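Local coordinates for protein CCMAN5 (Cellulosimicrobium cellulans, PDB 2XSG) that hydrolyses terminal alpha-mannosidic bonds as a calcium-dependent family GH92 mannosidase, and probably uncaps phosphorylated mannose on yeast-type glycans, at residues S667-A672 with G676-T681; D355-F360 with H543-Y548. All blocks are in the same frame, centred on the assembly; numbering follows the deposited sequence.

Contact 1. Residues S667-A672 with G676-T681; sequences STMFVA and GLFPVT
The carbonyl oxygen of A672, in the last turns of helix 665-675, receives the backbone N-H of G676 at 2.7 Å and, more weakly, that of L677, with A672 O and L677 N 3.1 Å apart, so the chain turns out of the helix and straight into strand 677-678. G676 makes the turn with a positive phi of 102°. Beyond the turn the methyl of A672 rests against the new strand, its CB 3.5 Å from L677 O. F678 then folds back toward the helix. Its CG stands opposite the backbone N (chi1 -175°), which carries the ring to the side chain of M669, where the sulfur SD comes to 3.5 Å from F678 CE1. The thioether meets the ring obliquely, 62° off the normal and 4.7 Å from SD to the ring centroid, and the two side chains cross nearly at right angles. The bend at chi2 of M669 swings SD to the ring, and the turn at chi3 sends CE away from it. One face of the F678 ring is covered near its rim by the following P679, whose CD sits 3.5 Å above the plane, and Y596 stacks on the same phenyl group. All the touching residues are buried. F678 also pairs through its backbone with Q688, tying the strand into a small antiparallel sheet. The weak bond from L677 N to A672 O is the 6→1 bond of a Schellman motif, with G676 as C-prime residue, which ends helix 665-675 and is backed by a Met-aromatic contact between helix and strand.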
loop_
_atom_site.group_PDB
_atom_site.type_symbol
_atom_site.label_atom_id
_atom_site.label_comp_id
_atom_site.label_asym_id
_atom_site.label_seq_id
_atom_site.Cartn_x
_atom_site.Cartn_y
_atom_site.Cartn_z
ATOM N N SER A 667 6.089 1.275 -3.351
ATOM C CA SER A 667 5.851 1.837 -4.702
ATOM C C SER A 667 5.732 3.360 -4.702
ATOM O O SER A 667 6.316 4.031 -5.561
ATOM C CB SER A 667 4.590 1.252 -5.337
ATOM O OG SER A 667 4.704 -0.148 -5.516
ATOM N N THR A 668 4.955 3.888 -3.746
ATOM C CA THR A 668 4.748 5.324 -3.594
ATOM C C THR A 668 6.048 6.060 -3.250
ATOM O O THR A 668 6.312 7.124 -3.785
ATOM C CB THR A 668 3.674 5.621 -2.538
ATOM O OG1 THR A 668 2.481 4.906 -2.862
ATOM C CG2 THR A 668 3.345 7.088 -2.507
ATOM N N MET A 669 6.871 5.482 -2.377
ATOM C CA MET A 669 8.204 6.051 -2.135
ATOM C C MET A 669 9.089 6.060 -3.380
ATOM O O MET A 669 9.882 6.985 -3.580
ATOM C CB MET A 669 8.899 5.358 -0.963
ATOM C CG MET A 669 8.103 5.390 0.332
ATOM S SD MET A 669 7.563 7.032 0.906
ATOM C CE MET A 669 5.838 7.088 0.439
ATOM N N PHE A 670 8.964 5.043 -4.223
ATOM C CA PHE A 670 9.711 5.039 -5.486
ATOM C C PHE A 670 9.281 6.204 -6.374
ATOM O O PHE A 670 10.119 6.912 -6.933
ATOM C CB PHE A 670 9.537 3.721 -6.244
ATOM C CG PHE A 670 10.352 3.648 -7.511
ATOM C CD1 PHE A 670 9.902 4.266 -8.681
ATOM C CD2 PHE A 670 11.570 2.978 -7.532
ATOM C CE1 PHE A 670 10.671 4.218 -9.844
ATOM C CE2 PHE A 670 12.343 2.931 -8.702
ATOM C CZ PHE A 670 11.886 3.537 -9.853
ATOM N N VAL A 671 7.971 6.380 -6.535
ATOM C CA VAL A 671 7.471 7.519 -7.298
ATOM C C VAL A 671 8.041 8.832 -6.743
ATOM O O VAL A 671 8.508 9.677 -7.502
ATOM C CB VAL A 671 5.946 7.549 -7.283
ATOM C CG1 VAL A 671 5.413 8.938 -7.741
ATOM C CG2 VAL A 671 5.401 6.431 -8.176
ATOM N N ALA A 672 7.986 8.994 -5.419
ATOM C CA ALA A 672 8.458 10.219 -4.759
ATOM C C ALA A 672 9.948 10.471 -5.023
ATOM O O ALA A 672 10.366 11.615 -5.301
ATOM C CB ALA A 672 8.187 10.141 -3.254
ATOM N N GLY A 676 11.550 13.378 -7.013
ATOM C CA GLY A 676 12.611 14.017 -6.275
ATOM C C GLY A 676 12.145 14.822 -5.080
ATOM O O GLY A 676 12.918 15.635 -4.554
ATOM N N LEU A 677 10.887 14.609 -4.671
ATOM C CA LEU A 677 10.296 15.295 -3.531
ATOM C C LEU A 677 9.748 14.293 -2.534
ATOM O O LEU A 677 8.810 13.542 -2.837
ATOM C CB LEU A 677 9.170 16.240 -3.974
ATOM C CG LEU A 677 9.566 17.390 -4.896
ATOM C CD1 LEU A 677 8.285 18.018 -5.387
ATOM C CD2 LEU A 677 10.473 18.413 -4.206
ATOM N N PHE A 678 10.323 14.305 -1.334
ATOM C CA PHE A 678 10.000 13.302 -0.321
ATOM C C PHE A 678 9.427 13.923 0.954
ATOM O O PHE A 678 9.914 14.964 1.411
ATOM C CB PHE A 678 11.257 12.518 0.030
ATOM C CG PHE A 678 11.007 11.385 0.972
ATOM C CD1 PHE A 678 10.663 10.130 0.482
ATOM C CD2 PHE A 678 11.109 11.565 2.339
ATOM C CE1 PHE A 678 10.413 9.071 1.348
ATOM C CE2 PHE A 678 10.857 10.512 3.207
ATOM C CZ PHE A 678 10.517 9.260 2.709
ATOM N N PRO A 679 8.397 13.279 1.553
ATOM C CA PRO A 679 7.845 13.861 2.768
ATOM C C PRO A 679 8.548 13.340 4.029
ATOM O O PRO A 679 8.096 12.370 4.650
ATOM C CB PRO A 679 6.379 13.405 2.723
ATOM C CG PRO A 679 6.467 12.042 2.075
ATOM C CD PRO A 679 7.619 12.106 1.099
ATOM N N VAL A 680 9.639 13.977 4.422
ATOM C CA VAL A 680 10.235 13.641 5.723
ATOM C C VAL A 680 9.196 13.858 6.838
ATOM O O VAL A 680 8.887 12.949 7.597
ATOM C CB VAL A 680 11.568 14.414 5.983
ATOM C CG1 VAL A 680 12.025 14.269 7.440
ATOM C CG2 VAL A 680 12.652 13.902 5.028
ATOM N N THR A 681 8.607 15.038 6.875
ATOM C CA THR A 681 7.573 15.330 7.855
ATOM C C THR A 681 6.193 15.187 7.231
ATOM O O THR A 681 5.690 16.129 6.618
ATOM C CB THR A 681 7.763 16.743 8.448
ATOM O OG1 THR A 681 9.128 16.892 8.847
ATOM C CG2 THR A 681 6.872 16.946 9.654
#

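Contact 2. Residues D355-F360 with H543-Y548; sequences DDFRKF and HWYDAY
A buried, water-bridged junction in the catalytic domain joins helix 353-366 to the loop between helices 539-542 and 550-556, and it is made by F357 and R358 on one side and Y545 and A547 on the other. The backbones stay well apart, with the CA atoms of R358 and A547 11.1 Å from each other, so long side chains span the gap. R358 reaches across with its chain extended from CG to NE (chi2 -161°, chi3 167°), and its NH2 arrives 3.6 Å from the methyl CB of A547, which lies at the guanidinium edge near its plane. In that plane too sits a water, which accepts from R358 NH2 at 2.8 Å and donates to Y545 O, also at 2.8 Å. The same water lies over the centre of the Y545 ring, 4.0 Å above its plane. The polar end of R358 is held directly by P679 O, bound to NE, and V680 O, bound to NH2, which fix the rotation of the planar group. Alongside, F357 and Y545 approach at a slant, the phenol oxygen OH lying 3.9 Å from F357 CE2. F357 reaches it with CG between the backbone N and the carbonyl carbon (chi1 71°). Y545 OH also has a weak hydrogen bond from R408, and V411 and V412 of helix 409-418 pack on F357. Within the loop, D546 centres an inverse gamma turn, closed by A547 N to Y545 O at 2.7 Å, so Y545 O accepts from both A547 and the water. Water-mediated contact and packing thus join helix and loop within the helical (alpha/alpha)6-barrel type of catalytic domain of family GH92.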
loop_
_atom_site.group_PDB
_atom_site.type_symbol
_atom_site.label_atom_id
_atom_site.label_comp_id
_atom_site.label_asym_id
_atom_site.label_seq_id
_atom_site.Cartn_x
_atom_site.Cartn_y
_atom_site.Cartn_z
ATOM N N ASP A 355 1.921 1.295 8.800
ATOM C CA ASP A 355 2.939 1.102 7.757
ATOM C C ASP A 355 2.979 2.205 6.723
ATOM O O ASP A 355 4.053 2.566 6.239
ATOM C CB ASP A 355 2.727 -0.223 6.983
ATOM C CG ASP A 355 2.599 -1.418 7.882
ATOM O OD1 ASP A 355 1.518 -2.062 7.891
ATOM O OD2 ASP A 355 3.583 -1.727 8.570
ATOM N N ASP A 356 1.819 2.723 6.342
ATOM C CA ASP A 356 1.761 3.478 5.092
ATOM C C ASP A 356 1.607 4.988 5.166
ATOM O O ASP A 356 1.453 5.629 4.126
ATOM C CB ASP A 356 0.696 2.884 4.152
ATOM C CG ASP A 356 -0.711 3.301 4.510
ATOM O OD1 ASP A 356 -0.896 4.102 5.464
ATOM O OD2 ASP A 356 -1.645 2.807 3.829
ATOM N N PHE A 357 1.635 5.546 6.372
ATOM C CA PHE A 357 1.220 6.941 6.568
ATOM C C PHE A 357 1.915 7.965 5.664
ATOM O O PHE A 357 1.286 8.926 5.238
ATOM C CB PHE A 357 1.251 7.364 8.063
ATOM C CG PHE A 357 2.642 7.507 8.662
ATOM C CD1 PHE A 357 3.259 8.772 8.746
ATOM C CD2 PHE A 357 3.300 6.412 9.196
ATOM C CE1 PHE A 357 4.530 8.925 9.323
ATOM C CE2 PHE A 357 4.586 6.546 9.776
ATOM C CZ PHE A 357 5.200 7.803 9.836
ATOM N N ARG A 358 3.190 7.747 5.348
ATOM C CA ARG A 358 3.906 8.705 4.482
ATOM C C ARG A 358 3.416 8.719 3.025
ATOM O O ARG A 358 3.702 9.663 2.283
ATOM C CB ARG A 358 5.409 8.447 4.485
ATOM C CG ARG A 358 6.126 8.979 5.699
ATOM C CD ARG A 358 7.638 9.109 5.430
ATOM N NE ARG A 358 8.287 9.903 6.463
ATOM C CZ ARG A 358 8.533 9.448 7.684
ATOM N NH1 ARG A 358 8.193 8.208 8.007
ATOM N NH2 ARG A 358 9.114 10.229 8.581
ATOM N N LYS A 359 2.709 7.672 2.606
ATOM C CA LYS A 359 2.297 7.565 1.201
ATOM C C LYS A 359 1.270 8.644 0.831
ATOM O O LYS A 359 1.277 9.159 -0.302
ATOM C CB LYS A 359 1.787 6.145 0.862
ATOM C CG LYS A 359 0.319 5.900 1.164
ATOM C CD LYS A 359 -0.123 4.492 0.782
ATOM C CE LYS A 359 -1.631 4.392 0.861
ATOM N NZ LYS A 359 -2.117 2.975 1.061
ATOM N N PHE A 360 0.403 8.988 1.789
ATOM C CA PHE A 360 -0.653 9.950 1.549
ATOM C C PHE A 360 -0.072 11.315 1.215
ATOM O O PHE A 360 -0.605 12.015 0.347
ATOM C CB PHE A 360 -1.608 10.042 2.752
ATOM C CG PHE A 360 -2.361 8.758 3.019
ATOM C CD1 PHE A 360 -3.490 8.433 2.282
ATOM C CD2 PHE A 360 -1.920 7.868 3.986
ATOM C CE1 PHE A 360 -4.177 7.241 2.500
ATOM C CE2 PHE A 360 -2.621 6.671 4.231
ATOM C CZ PHE A 360 -3.751 6.370 3.487
ATOM N N HIS A 543 15.555 5.957 16.015
ATOM C CA HIS A 543 16.106 7.238 16.487
ATOM C C HIS A 543 15.498 8.483 15.800
ATOM O O HIS A 543 15.210 9.502 16.464
ATOM C CB HIS A 543 17.637 7.281 16.386
ATOM C CG HIS A 543 18.223 8.569 16.887
ATOM N ND1 HIS A 543 18.770 9.515 16.049
ATOM C CD2 HIS A 543 18.279 9.097 18.134
ATOM C CE1 HIS A 543 19.166 10.559 16.757
ATOM N NE2 HIS A 543 18.873 10.333 18.025
ATOM N N TRP A 544 15.301 8.374 14.485
ATOM C CA TRP A 544 14.880 9.472 13.615
ATOM C C TRP A 544 13.350 9.615 13.534
ATOM O O TRP A 544 12.850 10.424 12.752
ATOM C CB TRP A 544 15.467 9.290 12.194
ATOM C CG TRP A 544 16.935 8.949 12.192
ATOM C CD1 TRP A 544 17.495 7.716 12.011
ATOM C CD2 TRP A 544 18.030 9.863 12.392
ATOM N NE1 TRP A 544 18.875 7.804 12.087
ATOM C CE2 TRP A 544 19.225 9.106 12.330
ATOM C CE3 TRP A 544 18.113 11.247 12.629
ATOM C CZ2 TRP A 544 20.488 9.686 12.490
ATOM C CZ3 TRP A 544 19.366 11.820 12.802
ATOM C CH2 TRP A 544 20.537 11.034 12.738
ATOM N N TYR A 545 12.615 8.841 14.338
ATOM C CA TYR A 545 11.161 8.728 14.165
ATOM C C TYR A 545 10.392 10.040 14.271
ATOM O O TYR A 545 9.437 10.282 13.504
ATOM C CB TYR A 545 10.554 7.695 15.123
ATOM C CG TYR A 545 9.190 7.197 14.693
ATOM C CD1 TYR A 545 8.019 7.850 15.096
ATOM C CD2 TYR A 545 9.065 6.066 13.887
ATOM C CE1 TYR A 545 6.760 7.383 14.704
ATOM C CE2 TYR A 545 7.803 5.588 13.493
ATOM C CZ TYR A 545 6.668 6.253 13.895
ATOM O OH TYR A 545 5.438 5.774 13.495
ATOM N N ASP A 546 10.802 10.888 15.210
ATOM C CA ASP A 546 10.039 12.093 15.483
ATOM C C ASP A 546 10.379 13.174 14.466
ATOM O O ASP A 546 11.012 14.193 14.772
ATOM C CB ASP A 546 10.184 12.499 16.965
ATOM C CG ASP A 546 9.442 11.542 17.886
ATOM O OD1 ASP A 546 8.498 10.871 17.394
ATOM O OD2 ASP A 546 9.783 11.452 19.079
ATOM N N ALA A 547 9.965 12.894 13.224
ATOM C CA ALA A 547 10.389 13.650 12.060
ATOM C C ALA A 547 9.791 15.058 11.964
ATOM O O ALA A 547 10.145 15.818 11.054
ATOM C CB ALA A 547 10.114 12.852 10.773
ATOM N N TYR A 548 8.910 15.382 12.910
ATOM C CA TYR A 548 8.308 16.706 13.060
ATOM C C TYR A 548 9.201 17.668 13.853
ATOM O O TYR A 548 8.834 18.829 14.066
ATOM C CB TYR A 548 6.943 16.581 13.756
ATOM C CG TYR A 548 7.017 15.874 15.101
ATOM C CD1 TYR A 548 7.112 16.591 16.286
ATOM C CD2 TYR A 548 7.008 14.479 15.172
ATOM C CE1 TYR A 548 7.207 15.938 17.512
ATOM C CE2 TYR A 548 7.098 13.828 16.371
ATOM C CZ TYR A 548 7.184 14.556 17.543
ATOM O OH TYR A 548 7.282 13.874 18.728
HETATM O O HOH W 1 8.939 8.970 11.024
#

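Overall arrangement
Following the chain from the N terminus, helix 353-366 comes first, and contact 2 closes a 182-residue excursion, about half of it helix, when the loop at 543-548 returns to it. Contact 1 opens only afterwards and is local, with three helical residues between its segments, so the two lie in series and neither encloses the other. Their centres are nonetheless about 11 Å apart, and they meet directly. The segment 676-681 runs on to the loop of contact 2, where T681 OG1 probably hydrogen-bonds A547 O at 2.7 Å. M669 CE packs on K359 CA, 3.7 Å away. Helices 353-366 and 665-675, strand 677-678 and the 543-548 loop are thereby drawn into one buried region.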